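Local coordinates for Dps family DNA-binding stress response protein (Thermosynechococcus elongatus, PDB 2C41) that probably oxidises and stores iron in a twelve-subunit shell and is thought to bind DNA, as Dps family stress proteins do, at residues C[22-36]-C[45-59]. Numbering follows the deposited sequence.
Sequences AVVMYLNYKKYHWLT and HLLFEEQGSEVFAMI
The backbone oxygen His45 O is gripped by two donors that reach it from opposite faces of its carbonyl plane: Glu49 N, one helical turn on, and His33 ND1, 2.7 Å from His45 O. The favour is returned by His45 ND1, which lies 2.8 Å from His33 O. Each acceptor sits in the plane of the imidazole that donates to it, and this crossed pair of bonds fixes both rings in an offset stack, centroids 3.7 Å apart and planes 12° from parallel. Histidine suits both places, being flat enough to stack while donating from its edge. Glu49 OE1 lies over the opposite face of His33 and takes a salt bridge on its syn lone pair from Lys30 NZ, at 2.8 Å; a water donates to Glu49 OE2 and is only weakly bonded to that amine, which also pairs with Asp60 of a second subunit. Phe48 turns its ring beneath Tyr32 CB, a CH-pi contact 3.5 Å from the ring centroid. Gly52 lets the helices close in: Tyr29 CB rests 3.6 Å from Gly52 CA, and the Tyr29 ring fills a hole among Phe48, Gln51, Gly52 and Val55. Were that ring cut back to an alanine, the hole would probably be left unfilled and Val55 and Phe48 less firmly packed. Farther along, Tyr26, a second knob, has CG anti to the backbone N (chi1 171°), which brings its face against the edge of the Phe56 ring. Val55 is a third, among Ala22, Met25, Tyr26 and Tyr29. With segment axes 8.1 Å apart at their closest, helices 6-35 and 41-68 form the first antiparallel hairpin of the ferritin-like four-helix bundle; His33 and His45 also pack on Glu64 of the second subunit, consistent with the intersubunit ferroxidase site of Dps proteins.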
loop_
_atom_site.group_PDB
_atom_site.type_symbol
_atom_site.label_atom_id
_atom_site.label_comp_id
_atom_site.label_asym_id
_atom_site.label_seq_id
_atom_site.Cartn_x
_atom_site.Cartn_y
_atom_site.Cartn_z
ATOM N N ALA C 22 -29.927 12.860 1.589
ATOM C CA ALA C 22 -28.494 12.635 1.381
ATOM C C ALA C 22 -28.071 13.102 -0.018
ATOM O O ALA C 22 -27.020 13.735 -0.185
ATOM C CB ALA C 22 -28.144 11.175 1.590
ATOM N N VAL C 23 -28.894 12.794 -1.017
ATOM C CA VAL C 23 -28.618 13.204 -2.402
ATOM C C VAL C 23 -28.595 14.735 -2.530
ATOM O O VAL C 23 -27.651 15.298 -3.087
ATOM C CB VAL C 23 -29.644 12.592 -3.388
ATOM C CG1 VAL C 23 -29.499 13.211 -4.784
ATOM C CG2 VAL C 23 -29.476 11.064 -3.433
ATOM N N VAL C 24 -29.627 15.406 -2.009
ATOM C CA VAL C 24 -29.697 16.875 -2.094
ATOM C C VAL C 24 -28.581 17.534 -1.281
ATOM O O VAL C 24 -27.956 18.496 -1.737
ATOM C CB VAL C 24 -31.093 17.416 -1.665
ATOM C CG1 VAL C 24 -31.112 18.963 -1.590
ATOM C CG2 VAL C 24 -32.137 16.912 -2.626
ATOM N N MET C 25 -28.329 17.012 -0.086
ATOM C CA MET C 25 -27.268 17.524 0.763
ATOM C C MET C 25 -25.904 17.389 0.082
ATOM O O MET C 25 -25.067 18.295 0.139
ATOM C CB MET C 25 -27.256 16.758 2.079
ATOM C CG MET C 25 -26.542 17.485 3.160
ATOM S SD MET C 25 -27.460 18.971 3.626
ATOM C CE MET C 25 -26.275 19.574 4.817
ATOM N N TYR C 26 -25.690 16.247 -0.562
ATOM C CA TYR C 26 -24.465 16.038 -1.324
ATOM C C TYR C 26 -24.323 17.075 -2.442
ATOM O O TYR C 26 -23.277 17.721 -2.578
ATOM C CB TYR C 26 -24.404 14.617 -1.901
ATOM C CG TYR C 26 -23.253 14.482 -2.859
ATOM C CD1 TYR C 26 -21.940 14.509 -2.387
ATOM C CD2 TYR C 26 -23.466 14.386 -4.232
ATOM C CE1 TYR C 26 -20.860 14.405 -3.254
ATOM C CE2 TYR C 26 -22.380 14.292 -5.117
ATOM C CZ TYR C 26 -21.089 14.302 -4.604
ATOM O OH TYR C 26 -19.999 14.206 -5.433
ATOM N N LEU C 27 -25.373 17.230 -3.243
ATOM C CA LEU C 27 -25.346 18.175 -4.356
ATOM C C LEU C 27 -25.179 19.620 -3.868
ATOM O O LEU C 27 -24.475 20.407 -4.507
ATOM C CB LEU C 27 -26.575 18.012 -5.251
ATOM C CG LEU C 27 -26.670 16.681 -6.013
ATOM C CD1 LEU C 27 -28.024 16.564 -6.690
ATOM C CD2 LEU C 27 -25.525 16.524 -7.020
ATOM N N ASN C 28 -25.800 19.949 -2.733
ATOM C CA ASN C 28 -25.536 21.239 -2.074
ATOM C C ASN C 28 -24.054 21.411 -1.749
ATOM O O ASN C 28 -23.477 22.458 -2.017
ATOM C CB ASN C 28 -26.344 21.391 -0.782
ATOM C CG ASN C 28 -27.804 21.711 -1.022
ATOM O OD1 ASN C 28 -28.593 21.782 -0.068
ATOM N ND2 ASN C 28 -28.177 21.919 -2.270
ATOM N N TYR C 29 -23.447 20.387 -1.150
ATOM C CA TYR C 29 -22.010 20.430 -0.831
ATOM C C TYR C 29 -21.139 20.674 -2.055
ATOM O O TYR C 29 -20.148 21.405 -1.983
ATOM C CB TYR C 29 -21.556 19.182 -0.076
ATOM C CG TYR C 29 -21.541 19.357 1.433
ATOM C CD1 TYR C 29 -20.781 20.375 2.024
ATOM C CD2 TYR C 29 -22.270 18.507 2.267
ATOM C CE1 TYR C 29 -20.744 20.545 3.407
ATOM C CE2 TYR C 29 -22.241 18.664 3.661
ATOM C CZ TYR C 29 -21.479 19.682 4.217
ATOM O OH TYR C 29 -21.435 19.853 5.578
ATOM N N LYS C 30 -21.518 20.069 -3.181
ATOM C CA LYS C 30 -20.790 20.284 -4.423
ATOM C C LYS C 30 -20.902 21.744 -4.870
ATOM O O LYS C 30 -19.906 22.341 -5.288
ATOM C CB LYS C 30 -21.243 19.312 -5.519
ATOM C CG LYS C 30 -20.791 17.858 -5.297
ATOM C CD LYS C 30 -19.296 17.725 -4.948
ATOM C CE LYS C 30 -18.392 18.137 -6.115
ATOM N NZ LYS C 30 -17.044 17.495 -6.065
ATOM N N LYS C 31 -22.099 22.323 -4.756
ATOM C CA LYS C 31 -22.257 23.750 -5.037
ATOM C C LYS C 31 -21.288 24.581 -4.194
ATOM O O LYS C 31 -20.566 25.426 -4.731
ATOM C CB LYS C 31 -23.699 24.209 -4.823
ATOM C CG LYS C 31 -23.864 25.720 -4.831
ATOM C CD LYS C 31 -25.326 26.092 -4.771
ATOM C CE LYS C 31 -25.512 27.612 -4.806
ATOM N NZ LYS C 31 -26.944 27.949 -4.558
ATOM N N TYR C 32 -21.249 24.328 -2.885
ATOM C CA TYR C 32 -20.370 25.090 -2.002
ATOM C C TYR C 32 -18.898 24.889 -2.390
ATOM O O TYR C 32 -18.143 25.850 -2.488
ATOM C CB TYR C 32 -20.607 24.749 -0.523
ATOM C CG TYR C 32 -22.067 24.697 -0.100
ATOM C CD1 TYR C 32 -23.023 25.563 -0.657
ATOM C CD2 TYR C 32 -22.485 23.803 0.885
ATOM C CE1 TYR C 32 -24.375 25.513 -0.254
ATOM C CE2 TYR C 32 -23.818 23.744 1.292
ATOM C CZ TYR C 32 -24.753 24.595 0.723
ATOM O OH TYR C 32 -26.059 24.515 1.134
ATOM N N HIS C 33 -18.515 23.639 -2.612
ATOM C CA HIS C 33 -17.175 23.282 -3.085
ATOM C C HIS C 33 -16.803 24.104 -4.328
ATOM O O HIS C 33 -15.731 24.705 -4.379
ATOM C CB HIS C 33 -17.156 21.775 -3.383
ATOM C CG HIS C 33 -15.872 21.256 -3.945
ATOM N ND1 HIS C 33 -14.697 21.218 -3.223
ATOM C CD2 HIS C 33 -15.600 20.680 -5.140
ATOM C CE1 HIS C 33 -13.751 20.665 -3.961
ATOM N NE2 HIS C 33 -14.273 20.331 -5.128
ATOM N N TRP C 34 -17.701 24.153 -5.311
ATOM C CA TRP C 34 -17.395 24.826 -6.568
ATOM C C TRP C 34 -17.410 26.349 -6.477
ATOM O O TRP C 34 -16.601 27.023 -7.125
ATOM C CB TRP C 34 -18.370 24.387 -7.661
ATOM C CG TRP C 34 -18.287 22.922 -7.996
ATOM C CD1 TRP C 34 -17.159 22.144 -8.029
ATOM C CD2 TRP C 34 -19.368 22.074 -8.381
ATOM N NE1 TRP C 34 -17.481 20.863 -8.390
ATOM C CE2 TRP C 34 -18.829 20.789 -8.615
ATOM C CE3 TRP C 34 -20.747 22.273 -8.552
ATOM C CZ2 TRP C 34 -19.619 19.700 -9.009
ATOM C CZ3 TRP C 34 -21.536 21.183 -8.936
ATOM C CH2 TRP C 34 -20.964 19.919 -9.171
ATOM N N LEU C 35 -18.346 26.880 -5.695
ATOM C CA LEU C 35 -18.642 28.310 -5.714
ATOM C C LEU C 35 -18.024 29.097 -4.568
ATOM O O LEU C 35 -18.146 30.317 -4.517
ATOM C CB LEU C 35 -20.157 28.550 -5.781
ATOM C CG LEU C 35 -20.897 27.959 -6.992
ATOM C CD1 LEU C 35 -22.282 28.560 -7.095
ATOM C CD2 LEU C 35 -20.135 28.160 -8.313
ATOM N N THR C 36 -17.353 28.409 -3.654
ATOM C CA THR C 36 -16.701 29.114 -2.558
ATOM C C THR C 36 -15.566 30.006 -3.113
ATOM O O THR C 36 -15.028 29.759 -4.201
ATOM C CB THR C 36 -16.283 28.154 -1.409
ATOM O OG1 THR C 36 -15.988 28.906 -0.216
ATOM C CG2 THR C 36 -15.104 27.287 -1.814
ATOM N N HIS C 45 -12.784 24.971 0.184
ATOM C CA HIS C 45 -12.904 24.072 -0.974
ATOM C C HIS C 45 -12.737 22.621 -0.491
ATOM O O HIS C 45 -13.544 21.730 -0.817
ATOM C CB HIS C 45 -11.831 24.463 -2.000
ATOM C CG HIS C 45 -11.939 23.765 -3.318
ATOM N ND1 HIS C 45 -13.025 23.910 -4.156
ATOM C CD2 HIS C 45 -11.060 22.969 -3.975
ATOM C CE1 HIS C 45 -12.820 23.217 -5.261
ATOM N NE2 HIS C 45 -11.635 22.641 -5.178
ATOM N N LEU C 46 -11.714 22.398 0.333
ATOM C CA LEU C 46 -11.458 21.070 0.905
ATOM C C LEU C 46 -12.534 20.644 1.902
ATOM O O LEU C 46 -13.004 19.505 1.843
ATOM C CB LEU C 46 -10.084 21.023 1.577
ATOM C CG LEU C 46 -8.939 21.012 0.572
ATOM C CD1 LEU C 46 -7.583 21.233 1.246
ATOM C CD2 LEU C 46 -8.972 19.693 -0.211
ATOM N N LEU C 47 -12.910 21.545 2.812
ATOM C CA LEU C 47 -13.953 21.236 3.791
ATOM C C LEU C 47 -15.220 20.734 3.118
ATOM O O LEU C 47 -15.768 19.694 3.497
ATOM C CB LEU C 47 -14.278 22.447 4.673
ATOM C CG LEU C 47 -15.416 22.194 5.670
ATOM C CD1 LEU C 47 -14.931 21.429 6.900
ATOM C CD2 LEU C 47 -16.046 23.521 6.059
ATOM N N PHE C 48 -15.680 21.468 2.108
ATOM C CA PHE C 48 -16.918 21.121 1.425
ATOM C C PHE C 48 -16.815 19.785 0.694
ATOM O O PHE C 48 -17.769 19.019 0.677
ATOM C CB PHE C 48 -17.351 22.250 0.487
ATOM C CG PHE C 48 -17.726 23.527 1.211
ATOM C CD1 PHE C 48 -17.250 24.762 0.777
ATOM C CD2 PHE C 48 -18.576 23.483 2.322
ATOM C CE1 PHE C 48 -17.602 25.943 1.449
ATOM C CE2 PHE C 48 -18.943 24.654 3.001
ATOM C CZ PHE C 48 -18.456 25.883 2.570
ATOM N N GLU C 49 -15.650 19.500 0.129
ATOM C CA GLU C 49 -15.431 18.212 -0.526
ATOM C C GLU C 49 -15.405 17.073 0.495
ATOM O O GLU C 49 -15.993 16.020 0.273
ATOM C CB GLU C 49 -14.147 18.242 -1.366
ATOM C CG GLU C 49 -13.937 16.974 -2.192
ATOM C CD GLU C 49 -14.869 16.842 -3.405
ATOM O OE1 GLU C 49 -15.826 17.630 -3.583
ATOM O OE2 GLU C 49 -14.639 15.912 -4.198
ATOM N N GLU C 50 -14.739 17.306 1.627
ATOM C CA GLU C 50 -14.586 16.276 2.650
ATOM C C GLU C 50 -15.926 15.908 3.270
ATOM O O GLU C 50 -16.292 14.728 3.328
ATOM C CB GLU C 50 -13.595 16.736 3.717
ATOM C CG GLU C 50 -12.165 16.747 3.217
ATOM C CD GLU C 50 -11.237 17.577 4.082
ATOM O OE1 GLU C 50 -11.719 18.403 4.893
ATOM O OE2 GLU C 50 -10.016 17.416 3.921
ATOM N N GLN C 51 -16.675 16.922 3.699
ATOM C CA GLN C 51 -17.983 16.670 4.308
ATOM C C GLN C 51 -18.974 16.180 3.253
ATOM O O GLN C 51 -19.753 15.257 3.507
ATOM C CB GLN C 51 -18.461 17.888 5.113
ATOM C CG GLN C 51 -17.396 18.302 6.149
ATOM C CD GLN C 51 -17.902 19.145 7.316
ATOM O OE1 GLN C 51 -17.291 19.137 8.376
ATOM N NE2 GLN C 51 -18.989 19.877 7.128
ATOM N N GLY C 52 -18.879 16.733 2.047
ATOM C CA GLY C 52 -19.683 16.259 0.919
ATOM C C GLY C 52 -19.467 14.783 0.632
ATOM O O GLY C 52 -20.425 14.054 0.367
ATOM N N SER C 53 -18.212 14.342 0.685
ATOM C CA SER C 53 -17.880 12.928 0.452
ATOM C C SER C 53 -18.461 11.999 1.506
ATOM O O SER C 53 -18.852 10.875 1.194
ATOM C CB SER C 53 -16.365 12.729 0.372
ATOM O OG SER C 53 -15.887 13.238 -0.856
ATOM N N GLU C 54 -18.497 12.461 2.754
ATOM C CA GLU C 54 -19.081 11.681 3.837
ATOM C C GLU C 54 -20.593 11.563 3.708
ATOM O O GLU C 54 -21.150 10.491 3.925
ATOM C CB GLU C 54 -18.680 12.250 5.192
ATOM C CG GLU C 54 -17.201 12.011 5.490
ATOM C CD GLU C 54 -16.833 12.373 6.910
ATOM O OE1 GLU C 54 -16.265 11.501 7.603
ATOM O OE2 GLU C 54 -17.122 13.513 7.334
ATOM N N VAL C 55 -21.244 12.650 3.317
ATOM C CA VAL C 55 -22.676 12.606 3.012
ATOM C C VAL C 55 -22.933 11.701 1.802
ATOM O O VAL C 55 -23.850 10.888 1.816
ATOM C CB VAL C 55 -23.256 14.008 2.758
ATOM C CG1 VAL C 55 -24.690 13.908 2.241
ATOM C CG2 VAL C 55 -23.213 14.851 4.043
ATOM N N PHE C 56 -22.085 11.823 0.780
ATOM C CA PHE C 56 -22.210 11.005 -0.424
ATOM C C PHE C 56 -22.330 9.518 -0.112
ATOM O O PHE C 56 -23.202 8.837 -0.660
ATOM C CB PHE C 56 -21.004 11.203 -1.355
ATOM C CG PHE C 56 -21.001 10.260 -2.525
ATOM C CD1 PHE C 56 -20.226 9.101 -2.499
ATOM C CD2 PHE C 56 -21.797 10.516 -3.636
ATOM C CE1 PHE C 56 -20.233 8.215 -3.579
ATOM C CE2 PHE C 56 -21.811 9.634 -4.724
ATOM C CZ PHE C 56 -21.027 8.485 -4.689
ATOM N N ALA C 57 -21.445 9.028 0.759
ATOM C CA ALA C 57 -21.382 7.610 1.123
ATOM C C ALA C 57 -22.701 7.114 1.696
ATOM O O ALA C 57 -23.027 5.928 1.604
ATOM C CB ALA C 57 -20.259 7.377 2.117
ATOM N N MET C 58 -23.461 8.028 2.295
ATOM C CA MET C 58 -24.734 7.680 2.910
ATOM C C MET C 58 -25.822 7.345 1.906
ATOM O O MET C 58 -26.762 6.622 2.237
ATOM C CB MET C 58 -25.217 8.821 3.800
ATOM C CG MET C 58 -24.226 9.171 4.889
ATOM S SD MET C 58 -24.965 10.447 5.924
ATOM C CE MET C 58 -23.535 10.977 6.855
ATOM N N ILE C 59 -25.699 7.871 0.689
ATOM C CA ILE C 59 -26.719 7.666 -0.333
ATOM C C ILE C 59 -26.942 6.176 -0.586
ATOM O O ILE C 59 -28.068 5.685 -0.507
ATOM C CB ILE C 59 -26.372 8.381 -1.665
ATOM C CG1 ILE C 59 -26.288 9.900 -1.451
ATOM C CG2 ILE C 59 -27.403 8.022 -2.732
ATOM C CD1 ILE C 59 -25.574 10.641 -2.561
HETATM O O HOH W 1 -15.299 15.300 -6.594
#